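Putative oxidoreductase molybdopterin-binding subunit (Sulfolobus tokodaii, PDB 4ZOH) probably acts as the large, molybdenum-cofactor-binding subunit of an oxidoreductase related to xanthine dehydrogenase and aldehyde oxidase, holding a pterin cytosine dinucleotide. Local coordinates at residues N177-Y182 against L231-R236; V350-G355 against A685-I690; A423-K428 against L495-K500. One frame throughout, in Å; residues are numbered along the deposited sequence.

Contact 1: residues N177-Y182 against L231-R236; sequences NKLTFY and LALMLR
Leu179 meets Ala232 and Leu233 through its branched end, and its side chain can be followed outward atom by atom. CB leaves the strand in the direction of the helix. A chi1 of -176° sets CG anti to the backbone N, and the methyls branching from it reach the helix. There they divide the work: CD1 lies 3.9 Å from Ala232 CB, whereas CD2 faces the methyl of the next residue, 4.4 Å from Leu233 CD2. Leu233 starts off at an angle to the strand, and its far end swings back to close this second, looser contact. No hydrogen bond joins the segments, and the summed buried surface is just 103 Å².

Helix 223-235 is the connection of a beta-alpha-beta crossover, running from strand 204-207 to the parallel strand 239-241 of the same mixed sheet. On its way it lies over strands 179-183 and 170-174, where Ala232 also touches Ala172 and Leu233 touches Phe174. Leu179 reaches one turn back along the helix to Ala229. After the helix, Arg236 takes a positive phi, and its NE makes a weak 2.8 Å hydrogen bond to Leu233 O. Arg236 O accepts a hydrogen bond from Lys19 of the second subunit.

Contact 2: residues V350-G355 against A685-I690; sequences VADELG and AVEQCI
Gln688 NE2 is held by both oxygens of the Asp352 carboxylate, though unequally. The bond to Asp352 OD1 is the sounder: NE2 to OD1 measures 3.2 Å with an N-H...O angle of 143°, and the donor approaches the syn lone pair of OD1, the side facing the other oxygen. Asp352 OD2 is also 3.2 Å from Gln688 NE2, but this bond is bent and weak. The acceptor OD1 sits somewhat off the amide plane, and amide and carboxylate are turned 49° from each other, so the two flat groups do not share a plane. Gln688 gets its amide there by folding: its CB does not point at the opposite helix, and the bend at chi2 (-55°) brings NE2 round to Asp352.

The pair bridges the C-terminal ends of two helices, 336-353 and 673-688; within 350-355 and 685-690 the closest CA atoms, those of Asp352 and Gln688, are 8.9 Å apart. Helix 336-353 belongs to the first molybdopterin cofactor-binding region, and Val350 packs against Val264 and Val266 of the five-stranded sheet. Next to Gln688 in sequence, Cys689 forms a disulfide with Cys405, at the start of strand 405-412.

Glu687 reaches out extended beside the Asp352-Gln688 pair, and the two acid side chains run alongside each other, pointing opposite ways. Asp352 OD2 comes within 3.6 Å of Glu687 OE1, a proximity of like charges that might raise the proton affinity of one acid. Positive charge lies close by to offset it: Glu687 OE2 forms a salt bridge with Arg345, two turns before Asp352 on helix 336-353, and also accepts from the backbone N of Ile694. Glu687 is buried, while Asp352 is exposed at the surface.

Contact 3: residues A423-K428 against L495-K500; sequences ARISVK and LLASQK
Ala497 meets the strand at two residues, Ala423 and Ile425, and contributes the largest share of the helix's buried surface here. Its CB points at the strand and lies 3.9 Å from Ala423 O and 4.2 Å from Ala423 CB, so the methyl rests on backbone as well as side chain. Ala423 CA and Ala497 CA, 6.3 Å apart, are also the closest CA pair of the two segments, a spacing that two small residues permit. Ile425 CG2 comes up against the backbone beyond that methyl, 3.6 Å from Ala497 O.

At Ser498, one residue on, the partner is the other branch of Ile425. A chi1 of -166° sets CG1 of Ile425 anti to the backbone N, and with chi2 extended Ile425 CD1 ends 3.9 Å from Ser498 OG. This is plain van der Waals contact, since Ser498 OG is hydrogen-bonded to Val494 O in the preceding turn and turns its polar end back onto its own helix.

The axes of strand 423-427 and helix 495-500 approach to 7.6 Å and run in the same general direction, inclined by 29°. The strand is flanked by antiparallel strands 433-437 and 553-559, and helix 486-512 covers one face of this sheet. Beside it Ser498 packs on Ala454 and Val457 of helix 446-458, whereas Arg424 leaves the strand on the side away from helix 486-512; its guanidinium makes a salt bridge with Asp553 and a hydrogen bond to Glu473 O of the second subunit.

Contacts 1 and 3 are the nearer pair, with centres 33 Å apart and nearest atoms about 14 Å apart; each is a helix laid on a sheet, in different cofactor-binding regions, and each reaches the second subunit. Contact 2 lies across the chain's centre, its centre 58 Å from that of contact 1 and 54 Å from that of contact 3, and no other protein chain of the assembly touches its segments. In sequence, contact 2 joins residues 330 apart and encloses the whole of contact 3, while contact 1 closes earlier. The residues lining the pterin cytosine dinucleotide pocket fall between 213 and 672, starting within the span bridged by contact 1 and ending just before helix 673-688 of contact 2.

Contact 1: residues N177-Y182 against L231-R236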
ATOM      1  N   ASN A 177      17.472  -3.265   4.229  1.00 33.80           N
ATOM      2  CA  ASN A 177      18.311  -3.586   3.088  1.00 35.04           C
ATOM      3  C   ASN A 177      17.997  -2.648   1.893  1.00 31.45           C
ATOM      4  O   ASN A 177      18.894  -2.189   1.158  1.00 25.27           O
ATOM      5  CB  ASN A 177      18.063  -5.035   2.630  1.00 40.92           C
ATOM      6  CG  ASN A 177      18.698  -5.332   1.268  1.00 58.60           C
ATOM      7  OD1 ASN A 177      19.892  -5.055   1.044  1.00 58.65           O
ATOM      8  ND2 ASN A 177      17.897  -5.865   0.333  1.00 68.16           N
ATOM      9  N   LYS A 178      16.714  -2.423   1.671  1.00 25.55           N
ATOM     10  CA  LYS A 178      16.276  -1.756   0.461  1.00 26.46           C
ATOM     11  C   LYS A 178      15.398  -0.515   0.766  1.00 24.43           C
ATOM     12  O   LYS A 178      14.448  -0.571   1.583  1.00 23.67           O
ATOM     13  CB  LYS A 178      15.557  -2.809  -0.318  1.00 27.94           C
ATOM     14  CG  LYS A 178      14.879  -2.338  -1.539  1.00 31.08           C
ATOM     15  CD  LYS A 178      14.188  -3.602  -2.021  1.00 33.79           C
ATOM     16  CE  LYS A 178      13.286  -3.340  -3.184  1.00 28.21           C
ATOM     17  NZ  LYS A 178      12.835  -4.700  -3.621  1.00 33.72           N
ATOM     18  N   LEU A 179      15.706   0.575   0.086  1.00 22.10           N
ATOM     19  CA  LEU A 179      14.854   1.761   0.093  1.00 23.51           C
ATOM     20  C   LEU A 179      13.805   1.656  -1.003  1.00 22.91           C
ATOM     21  O   LEU A 179      14.144   1.524  -2.163  1.00 21.28           O
ATOM     22  CB  LEU A 179      15.649   3.037  -0.182  1.00 22.16           C
ATOM     23  CG  LEU A 179      14.928   4.404  -0.133  1.00 21.70           C
ATOM     24  CD1 LEU A 179      14.147   4.632   1.125  1.00 21.28           C
ATOM     25  CD2 LEU A 179      15.936   5.516  -0.402  1.00 20.02           C
ATOM     26  N   THR A 180      12.533   1.728  -0.630  1.00 22.60           N
ATOM     27  CA  THR A 180      11.477   1.951  -1.684  1.00 23.01           C
ATOM     28  C   THR A 180      11.029   3.404  -1.585  1.00 21.49           C
ATOM     29  O   THR A 180      10.763   3.850  -0.480  1.00 23.74           O
ATOM     30  CB  THR A 180      10.311   0.970  -1.527  1.00 21.15           C
ATOM     31  OG1 THR A 180      10.833  -0.357  -1.652  1.00 19.85           O
ATOM     32  CG2 THR A 180       9.277   1.184  -2.592  1.00 21.78           C
ATOM     33  N   PHE A 181      11.032   4.130  -2.710  1.00 18.92           N
ATOM     34  CA  PHE A 181      10.766   5.598  -2.756  1.00 19.87           C
ATOM     35  C   PHE A 181       9.693   5.915  -3.800  1.00 19.49           C
ATOM     36  O   PHE A 181       9.940   5.671  -5.012  1.00 19.88           O
ATOM     37  CB  PHE A 181      12.061   6.357  -3.211  1.00 17.81           C
ATOM     38  CG  PHE A 181      12.083   7.824  -2.784  1.00 19.97           C
ATOM     39  CD1 PHE A 181      12.466   8.194  -1.506  1.00 19.58           C
ATOM     40  CD2 PHE A 181      11.746   8.842  -3.670  1.00 20.29           C
ATOM     41  CE1 PHE A 181      12.471   9.548  -1.102  1.00 20.25           C
ATOM     42  CE2 PHE A 181      11.780  10.185  -3.290  1.00 20.44           C
ATOM     43  CZ  PHE A 181      12.150  10.546  -2.007  1.00 19.64           C
ATOM     44  N   TYR A 182       8.518   6.425  -3.368  1.00 21.36           N
ATOM     45  CA  TYR A 182       7.460   6.828  -4.321  1.00 19.62           C
ATOM     46  C   TYR A 182       7.569   8.334  -4.450  1.00 18.55           C
ATOM     47  O   TYR A 182       7.746   8.999  -3.452  1.00 17.07           O
ATOM     48  CB  TYR A 182       6.063   6.517  -3.824  1.00 18.93           C
ATOM     49  CG  TYR A 182       5.758   5.078  -3.475  1.00 22.36           C
ATOM     50  CD1 TYR A 182       4.969   4.285  -4.343  1.00 23.94           C
ATOM     51  CD2 TYR A 182       6.208   4.524  -2.271  1.00 22.16           C
ATOM     52  CE1 TYR A 182       4.615   2.997  -3.987  1.00 26.76           C
ATOM     53  CE2 TYR A 182       5.871   3.224  -1.925  1.00 27.86           C
ATOM     54  CZ  TYR A 182       5.089   2.490  -2.791  1.00 28.26           C
ATOM     55  OH  TYR A 182       4.815   1.224  -2.452  1.00 34.50           O
ATOM     56  N   LEU A 231      16.666  10.550   5.554  1.00 21.63           N
ATOM     57  CA  LEU A 231      15.897  10.264   6.740  1.00 22.11           C
ATOM     58  C   LEU A 231      15.266   8.870   6.851  1.00 24.78           C
ATOM     59  O   LEU A 231      15.240   8.296   7.971  1.00 22.80           O
ATOM     60  CB  LEU A 231      14.850  11.324   6.989  1.00 21.40           C
ATOM     61  CG  LEU A 231      15.401  12.710   7.330  1.00 23.80           C
ATOM     62  CD1 LEU A 231      14.266  13.699   7.278  1.00 24.10           C
ATOM     63  CD2 LEU A 231      16.073  12.721   8.706  1.00 24.95           C
ATOM     64  N   ALA A 232      14.795   8.312   5.708  1.00 22.36           N
ATOM     65  CA  ALA A 232      14.147   7.020   5.760  1.00 21.85           C
ATOM     66  C   ALA A 232      15.160   5.958   6.170  1.00 23.55           C
ATOM     67  O   ALA A 232      14.767   5.061   6.905  1.00 24.90           O
ATOM     68  CB  ALA A 232      13.465   6.638   4.432  1.00 18.21           C
ATOM     69  N   LEU A 233      16.414   6.034   5.680  1.00 22.79           N
ATOM     70  CA  LEU A 233      17.493   5.135   6.150  1.00 30.33           C
ATOM     71  C   LEU A 233      17.688   5.136   7.673  1.00 28.94           C
ATOM     72  O   LEU A 233      17.917   4.108   8.291  1.00 26.25           O
ATOM     73  CB  LEU A 233      18.851   5.418   5.481  1.00 30.94           C
ATOM     74  CG  LEU A 233      18.840   5.568   3.962  1.00 31.59           C
ATOM     75  CD1 LEU A 233      20.269   5.666   3.512  1.00 29.06           C
ATOM     76  CD2 LEU A 233      18.089   4.472   3.256  1.00 23.78           C
ATOM     77  N   MET A 234      17.543   6.304   8.247  1.00 29.58           N
ATOM     78  CA  MET A 234      17.750   6.495   9.647  1.00 36.42           C
ATOM     79  C   MET A 234      16.531   6.076  10.479  1.00 32.50           C
ATOM     80  O   MET A 234      16.682   5.403  11.472  1.00 34.56           O
ATOM     81  CB  MET A 234      18.084   7.979   9.890  1.00 42.11           C
ATOM     82  CG  MET A 234      19.012   8.204  11.050  1.00 57.48           C
ATOM     83  SD  MET A 234      18.856   9.878  11.639  1.00 67.56           S
ATOM     84  CE  MET A 234      18.360   9.454  13.320  1.00 54.43           C
ATOM     85  N   LEU A 235      15.352   6.568  10.142  1.00 28.63           N
ATOM     86  CA  LEU A 235      14.186   6.364  10.973  1.00 29.21           C
ATOM     87  C   LEU A 235      13.522   4.975  10.887  1.00 29.17           C
ATOM     88  O   LEU A 235      12.865   4.576  11.836  1.00 28.25           O
ATOM     89  CB  LEU A 235      13.145   7.440  10.688  1.00 33.03           C
ATOM     90  CG  LEU A 235      13.468   8.684  11.506  1.00 39.23           C
ATOM     91  CD1 LEU A 235      13.970   9.784  10.644  1.00 33.40           C
ATOM     92  CD2 LEU A 235      12.216   9.173  12.234  1.00 44.72           C
ATOM     93  N   ARG A 236      13.637   4.256   9.768  1.00 26.37           N
ATOM     94  CA  ARG A 236      13.010   2.899   9.677  1.00 30.04           C
ATOM     95  C   ARG A 236      11.465   2.820   9.785  1.00 28.30           C
ATOM     96  O   ARG A 236      10.937   1.734  10.114  1.00 29.43           O
ATOM     97  CB  ARG A 236      13.615   1.919  10.724  1.00 31.42           C
ATOM     98  CG  ARG A 236      15.141   1.846  10.775  1.00 31.87           C
ATOM     99  CD  ARG A 236      15.794   1.849   9.427  1.00 32.92           C
ATOM    100  NE  ARG A 236      17.255   1.713   9.600  1.00 36.58           N
ATOM    101  CZ  ARG A 236      17.924   0.559   9.589  1.00 35.25           C
ATOM    102  NH1 ARG A 236      17.283  -0.605   9.445  1.00 33.70           N
ATOM    103  NH2 ARG A 236      19.233   0.566   9.690  1.00 29.86           N
TER

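Contact 2: residues V350-G355 against A685-I690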
ATOM      1  N   VAL A 350      10.906  45.071 -36.028  1.00 29.05           N
ATOM      2  CA  VAL A 350      11.505  45.540 -37.243  1.00 35.09           C
ATOM      3  C   VAL A 350      10.358  45.875 -38.224  1.00 39.83           C
ATOM      4  O   VAL A 350      10.292  47.024 -38.669  1.00 35.75           O
ATOM      5  CB  VAL A 350      12.433  44.479 -37.822  1.00 33.30           C
ATOM      6  CG1 VAL A 350      12.800  44.821 -39.257  1.00 34.58           C
ATOM      7  CG2 VAL A 350      13.695  44.366 -36.973  1.00 39.00           C
ATOM      8  N   ALA A 351       9.492  44.868 -38.520  1.00 37.38           N
ATOM      9  CA  ALA A 351       8.256  45.010 -39.349  1.00 37.38           C
ATOM     10  C   ALA A 351       7.528  46.301 -39.021  1.00 32.58           C
ATOM     11  O   ALA A 351       7.325  47.119 -39.911  1.00 40.14           O
ATOM     12  CB  ALA A 351       7.334  43.769 -39.270  1.00 29.97           C
ATOM     13  N   ASP A 352       7.265  46.539 -37.750  1.00 32.31           N
ATOM     14  CA  ASP A 352       6.679  47.761 -37.287  1.00 32.73           C
ATOM     15  C   ASP A 352       7.498  49.023 -37.497  1.00 43.61           C
ATOM     16  O   ASP A 352       6.929  50.124 -37.654  1.00 40.53           O
ATOM     17  CB  ASP A 352       6.352  47.652 -35.803  1.00 38.13           C
ATOM     18  CG  ASP A 352       5.048  46.851 -35.538  1.00 43.38           C
ATOM     19  OD1 ASP A 352       4.435  46.380 -36.532  1.00 39.22           O
ATOM     20  OD2 ASP A 352       4.621  46.728 -34.352  1.00 45.79           O
ATOM     21  N   GLU A 353       8.828  48.902 -37.423  1.00 45.07           N
ATOM     22  CA  GLU A 353       9.695  50.056 -37.640  1.00 43.93           C
ATOM     23  C   GLU A 353       9.794  50.359 -39.154  1.00 41.02           C
ATOM     24  O   GLU A 353       9.775  51.481 -39.533  1.00 37.83           O
ATOM     25  CB  GLU A 353      11.066  49.852 -36.984  1.00 46.47           C
ATOM     26  CG  GLU A 353      11.843  51.133 -36.764  1.00 52.57           C
ATOM     27  CD  GLU A 353      11.226  52.016 -35.714  1.00 59.20           C
ATOM     28  OE1 GLU A 353      10.419  51.476 -34.926  1.00 70.19           O
ATOM     29  OE2 GLU A 353      11.527  53.247 -35.677  1.00 64.53           O
ATOM     30  N   LEU A 354       9.835  49.345 -40.009  1.00 38.81           N
ATOM     31  CA  LEU A 354       9.904  49.552 -41.419  1.00 38.22           C
ATOM     32  C   LEU A 354       8.554  49.575 -42.170  1.00 41.16           C
ATOM     33  O   LEU A 354       8.574  49.481 -43.398  1.00 48.30           O
ATOM     34  CB  LEU A 354      10.794  48.472 -42.034  1.00 39.06           C
ATOM     35  CG  LEU A 354      12.194  48.215 -41.416  1.00 40.89           C
ATOM     36  CD1 LEU A 354      12.903  47.280 -42.351  1.00 37.30           C
ATOM     37  CD2 LEU A 354      13.000  49.496 -41.194  1.00 41.25           C
ATOM     38  N   GLY A 355       7.406  49.662 -41.481  1.00 41.85           N
ATOM     39  CA  GLY A 355       6.059  49.501 -42.113  1.00 35.59           C
ATOM     40  C   GLY A 355       5.927  48.284 -43.023  1.00 42.81           C
ATOM     41  O   GLY A 355       5.293  48.355 -44.075  1.00 44.02           O
ATOM     42  N   ALA A 685       0.140  40.158 -31.349  1.00 33.04           N
ATOM     43  CA  ALA A 685      -1.275  40.563 -31.444  1.00 28.61           C
ATOM     44  C   ALA A 685      -1.570  41.768 -30.620  1.00 27.00           C
ATOM     45  O   ALA A 685      -2.120  42.746 -31.188  1.00 29.13           O
ATOM     46  CB  ALA A 685      -2.255  39.439 -31.147  1.00 22.63           C
ATOM     47  N   VAL A 686      -1.211  41.754 -29.331  1.00 25.32           N
ATOM     48  CA  VAL A 686      -1.577  42.859 -28.450  1.00 22.54           C
ATOM     49  C   VAL A 686      -0.866  44.139 -28.904  1.00 26.53           C
ATOM     50  O   VAL A 686      -1.373  45.269 -28.727  1.00 24.25           O
ATOM     51  CB  VAL A 686      -1.227  42.595 -26.989  1.00 23.80           C
ATOM     52  CG1 VAL A 686      -1.581  43.789 -26.082  1.00 20.28           C
ATOM     53  CG2 VAL A 686      -2.008  41.402 -26.452  1.00 24.16           C
ATOM     54  N   GLU A 687       0.337  43.946 -29.459  1.00 27.08           N
ATOM     55  CA  GLU A 687       1.161  45.077 -29.788  1.00 30.88           C
ATOM     56  C   GLU A 687       0.515  45.813 -30.950  1.00 30.37           C
ATOM     57  O   GLU A 687       0.461  47.036 -30.907  1.00 34.24           O
ATOM     58  CB  GLU A 687       2.568  44.638 -30.168  1.00 31.38           C
ATOM     59  CG  GLU A 687       3.476  45.808 -30.509  1.00 32.47           C
ATOM     60  CD  GLU A 687       4.934  45.381 -30.668  1.00 30.59           C
ATOM     61  OE1 GLU A 687       5.235  44.541 -31.539  1.00 31.55           O
ATOM     62  OE2 GLU A 687       5.755  45.861 -29.877  1.00 29.70           O
ATOM     63  N   GLN A 688       0.041  45.055 -31.956  1.00 30.45           N
ATOM     64  CA  GLN A 688      -0.786  45.583 -33.057  1.00 33.03           C
ATOM     65  C   GLN A 688      -1.932  46.426 -32.566  1.00 33.68           C
ATOM     66  O   GLN A 688      -2.144  47.473 -33.117  1.00 39.18           O
ATOM     67  CB  GLN A 688      -1.246  44.495 -34.010  1.00 31.48           C
ATOM     68  CG  GLN A 688      -0.104  43.875 -34.770  1.00 32.51           C
ATOM     69  CD  GLN A 688       0.667  44.950 -35.471  1.00 41.81           C
ATOM     70  OE1 GLN A 688       0.119  45.654 -36.353  1.00 35.88           O
ATOM     71  NE2 GLN A 688       1.929  45.161 -35.039  1.00 35.16           N
ATOM     72  N   CYS A 689      -2.619  46.032 -31.490  1.00 42.64           N
ATOM     73  CA  CYS A 689      -3.690  46.869 -30.886  1.00 38.69           C
ATOM     74  C   CYS A 689      -3.248  48.106 -30.105  1.00 42.65           C
ATOM     75  O   CYS A 689      -4.089  48.888 -29.740  1.00 42.14           O
ATOM     76  CB  CYS A 689      -4.758  46.016 -30.070  1.00 39.43           C
ATOM     77  SG  CYS A 689      -6.265  45.503 -31.010  1.00 44.81           S
ATOM     78  N   ILE A 690      -1.985  48.332 -29.776  1.00 47.30           N
ATOM     79  CA  ILE A 690      -1.822  49.383 -28.737  1.00 43.11           C
ATOM     80  C   ILE A 690      -1.418  50.825 -28.948  1.00 48.63           C
ATOM     81  O   ILE A 690      -1.945  51.682 -28.232  1.00 65.82           O
ATOM     82  CB  ILE A 690      -1.174  48.976 -27.392  1.00 45.56           C
ATOM     83  CG1 ILE A 690      -0.005  48.007 -27.593  1.00 41.81           C
ATOM     84  CG2 ILE A 690      -2.259  48.634 -26.384  1.00 40.90           C
ATOM     85  CD1 ILE A 690       0.893  47.934 -26.373  1.00 41.56           C
TER

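Contact 3: residues A423-K428 against L495-K500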
ATOM      1  N   ALA A 423      12.055  -0.315 -23.830  1.00 20.05           N
ATOM      2  CA  ALA A 423      10.706  -0.860 -23.833  1.00 22.65           C
ATOM      3  C   ALA A 423      10.870  -2.339 -23.571  1.00 24.43           C
ATOM      4  O   ALA A 423      11.792  -2.968 -24.183  1.00 24.10           O
ATOM      5  CB  ALA A 423      10.003  -0.611 -25.202  1.00 23.31           C
ATOM      6  N   ARG A 424       9.986  -2.892 -22.730  1.00 20.70           N
ATOM      7  CA  ARG A 424       9.941  -4.331 -22.515  1.00 22.43           C
ATOM      8  C   ARG A 424       8.559  -4.818 -22.981  1.00 22.72           C
ATOM      9  O   ARG A 424       7.591  -4.171 -22.651  1.00 22.41           O
ATOM     10  CB  ARG A 424      10.185  -4.638 -21.001  1.00 21.00           C
ATOM     11  CG  ARG A 424       9.668  -5.966 -20.495  1.00 20.44           C
ATOM     12  CD  ARG A 424       9.955  -6.217 -19.021  1.00 19.16           C
ATOM     13  NE  ARG A 424       9.393  -7.533 -18.641  1.00 22.70           N
ATOM     14  CZ  ARG A 424       8.571  -7.785 -17.624  1.00 20.82           C
ATOM     15  NH1 ARG A 424       8.207  -6.846 -16.763  1.00 18.03           N
ATOM     16  NH2 ARG A 424       8.157  -9.017 -17.442  1.00 20.27           N
ATOM     17  N   ILE A 425       8.465  -5.950 -23.711  1.00 21.03           N
ATOM     18  CA  ILE A 425       7.159  -6.533 -23.980  1.00 23.09           C
ATOM     19  C   ILE A 425       7.191  -7.994 -23.562  1.00 21.91           C
ATOM     20  O   ILE A 425       8.132  -8.700 -23.858  1.00 26.00           O
ATOM     21  CB  ILE A 425       6.674  -6.295 -25.471  1.00 23.54           C
ATOM     22  CG1 ILE A 425       5.204  -6.595 -25.642  1.00 23.91           C
ATOM     23  CG2 ILE A 425       7.468  -7.161 -26.452  1.00 24.60           C
ATOM     24  CD1 ILE A 425       4.626  -6.032 -26.974  1.00 26.27           C
ATOM     25  N   SER A 426       6.134  -8.474 -22.931  1.00 21.22           N
ATOM     26  CA  SER A 426       6.196  -9.817 -22.388  1.00 22.09           C
ATOM     27  C   SER A 426       4.907 -10.582 -22.595  1.00 22.12           C
ATOM     28  O   SER A 426       3.824 -10.017 -22.407  1.00 24.01           O
ATOM     29  CB  SER A 426       6.471  -9.645 -20.890  1.00 21.64           C
ATOM     30  OG  SER A 426       6.454 -10.867 -20.246  1.00 22.57           O
ATOM     31  N   VAL A 427       4.974 -11.877 -22.846  1.00 22.64           N
ATOM     32  CA  VAL A 427       3.729 -12.635 -23.058  1.00 22.72           C
ATOM     33  C   VAL A 427       3.629 -13.789 -22.107  1.00 24.29           C
ATOM     34  O   VAL A 427       4.565 -14.610 -22.016  1.00 26.37           O
ATOM     35  CB  VAL A 427       3.622 -13.171 -24.526  1.00 24.37           C
ATOM     36  CG1 VAL A 427       2.299 -13.911 -24.753  1.00 21.58           C
ATOM     37  CG2 VAL A 427       3.836 -12.009 -25.518  1.00 21.61           C
ATOM     38  N   LYS A 428       2.501 -13.886 -21.391  1.00 21.66           N
ATOM     39  CA  LYS A 428       2.384 -14.920 -20.337  1.00 21.79           C
ATOM     40  C   LYS A 428       1.874 -16.233 -21.045  1.00 25.18           C
ATOM     41  O   LYS A 428       1.417 -16.197 -22.196  1.00 22.07           O
ATOM     42  CB  LYS A 428       1.413 -14.484 -19.252  1.00 20.45           C
ATOM     43  CG  LYS A 428       1.790 -13.172 -18.536  1.00 20.41           C
ATOM     44  CD  LYS A 428       1.080 -12.970 -17.202  1.00 18.01           C
ATOM     45  CE  LYS A 428       1.805 -11.859 -16.362  1.00 19.18           C
ATOM     46  NZ  LYS A 428       3.183 -12.320 -15.983  1.00 15.89           N
ATOM     47  N   LEU A 495       8.419   0.195 -30.780  1.00 29.74           N
ATOM     48  CA  LEU A 495       8.370  -0.376 -32.120  1.00 30.92           C
ATOM     49  C   LEU A 495       9.407  -1.523 -32.254  1.00 27.75           C
ATOM     50  O   LEU A 495       9.062  -2.641 -32.680  1.00 29.22           O
ATOM     51  CB  LEU A 495       8.617   0.793 -33.081  1.00 33.05           C
ATOM     52  CG  LEU A 495       8.050   0.968 -34.457  1.00 39.99           C
ATOM     53  CD1 LEU A 495       6.701   0.339 -34.655  1.00 44.29           C
ATOM     54  CD2 LEU A 495       7.997   2.472 -34.712  1.00 41.15           C
ATOM     55  N   LEU A 496      10.653  -1.283 -31.828  1.00 27.15           N
ATOM     56  CA  LEU A 496      11.676  -2.333 -31.796  1.00 28.36           C
ATOM     57  C   LEU A 496      11.290  -3.571 -30.971  1.00 31.20           C
ATOM     58  O   LEU A 496      11.471  -4.729 -31.421  1.00 31.88           O
ATOM     59  CB  LEU A 496      13.015  -1.767 -31.278  1.00 29.40           C
ATOM     60  CG  LEU A 496      13.739  -0.696 -32.129  1.00 31.41           C
ATOM     61  CD1 LEU A 496      14.990  -0.224 -31.403  1.00 29.47           C
ATOM     62  CD2 LEU A 496      14.097  -1.277 -33.523  1.00 30.72           C
ATOM     63  N   ALA A 497      10.701  -3.353 -29.780  1.00 27.19           N
ATOM     64  CA  ALA A 497      10.455  -4.505 -28.911  1.00 23.35           C
ATOM     65  C   ALA A 497       9.338  -5.292 -29.484  1.00 26.01           C
ATOM     66  O   ALA A 497       9.368  -6.524 -29.450  1.00 27.21           O
ATOM     67  CB  ALA A 497      10.106  -4.066 -27.502  1.00 21.99           C
ATOM     68  N   SER A 498       8.309  -4.589 -29.981  1.00 26.84           N
ATOM     69  CA  SER A 498       7.148  -5.291 -30.577  1.00 31.02           C
ATOM     70  C   SER A 498       7.604  -6.115 -31.787  1.00 29.46           C
ATOM     71  O   SER A 498       7.161  -7.223 -31.962  1.00 32.06           O
ATOM     72  CB  SER A 498       6.095  -4.265 -31.003  1.00 25.58           C
ATOM     73  OG  SER A 498       5.652  -3.558 -29.872  1.00 28.24           O
ATOM     74  N   GLN A 499       8.497  -5.526 -32.600  1.00 35.25           N
ATOM     75  CA  GLN A 499       9.028  -6.188 -33.815  1.00 37.13           C
ATOM     76  C   GLN A 499       9.793  -7.470 -33.404  1.00 36.42           C
ATOM     77  O   GLN A 499       9.501  -8.557 -33.946  1.00 36.76           O
ATOM     78  CB  GLN A 499       9.893  -5.209 -34.668  1.00 36.61           C
ATOM     79  CG  GLN A 499      10.381  -5.812 -36.030  1.00 42.57           C
ATOM     80  CD  GLN A 499       9.213  -6.353 -36.896  1.00 44.02           C
ATOM     81  OE1 GLN A 499       8.204  -5.659 -37.110  1.00 43.44           O
ATOM     82  NE2 GLN A 499       9.318  -7.608 -37.329  1.00 39.66           N
ATOM     83  N   LYS A 500      10.682  -7.359 -32.390  1.00 34.54           N
ATOM     84  CA  LYS A 500      11.407  -8.528 -31.832  1.00 36.81           C
ATOM     85  C   LYS A 500      10.430  -9.616 -31.417  1.00 35.50           C
ATOM     86  O   LYS A 500      10.657 -10.792 -31.721  1.00 34.24           O
ATOM     87  CB  LYS A 500      12.272  -8.179 -30.617  1.00 40.68           C
ATOM     88  CG  LYS A 500      13.541  -7.392 -30.899  1.00 49.82           C
ATOM     89  CD  LYS A 500      14.648  -7.900 -29.968  1.00 60.74           C
ATOM     90  CE  LYS A 500      15.734  -6.865 -29.730  1.00 65.94           C
ATOM     91  NZ  LYS A 500      15.382  -6.042 -28.543  1.00 69.19           N
TER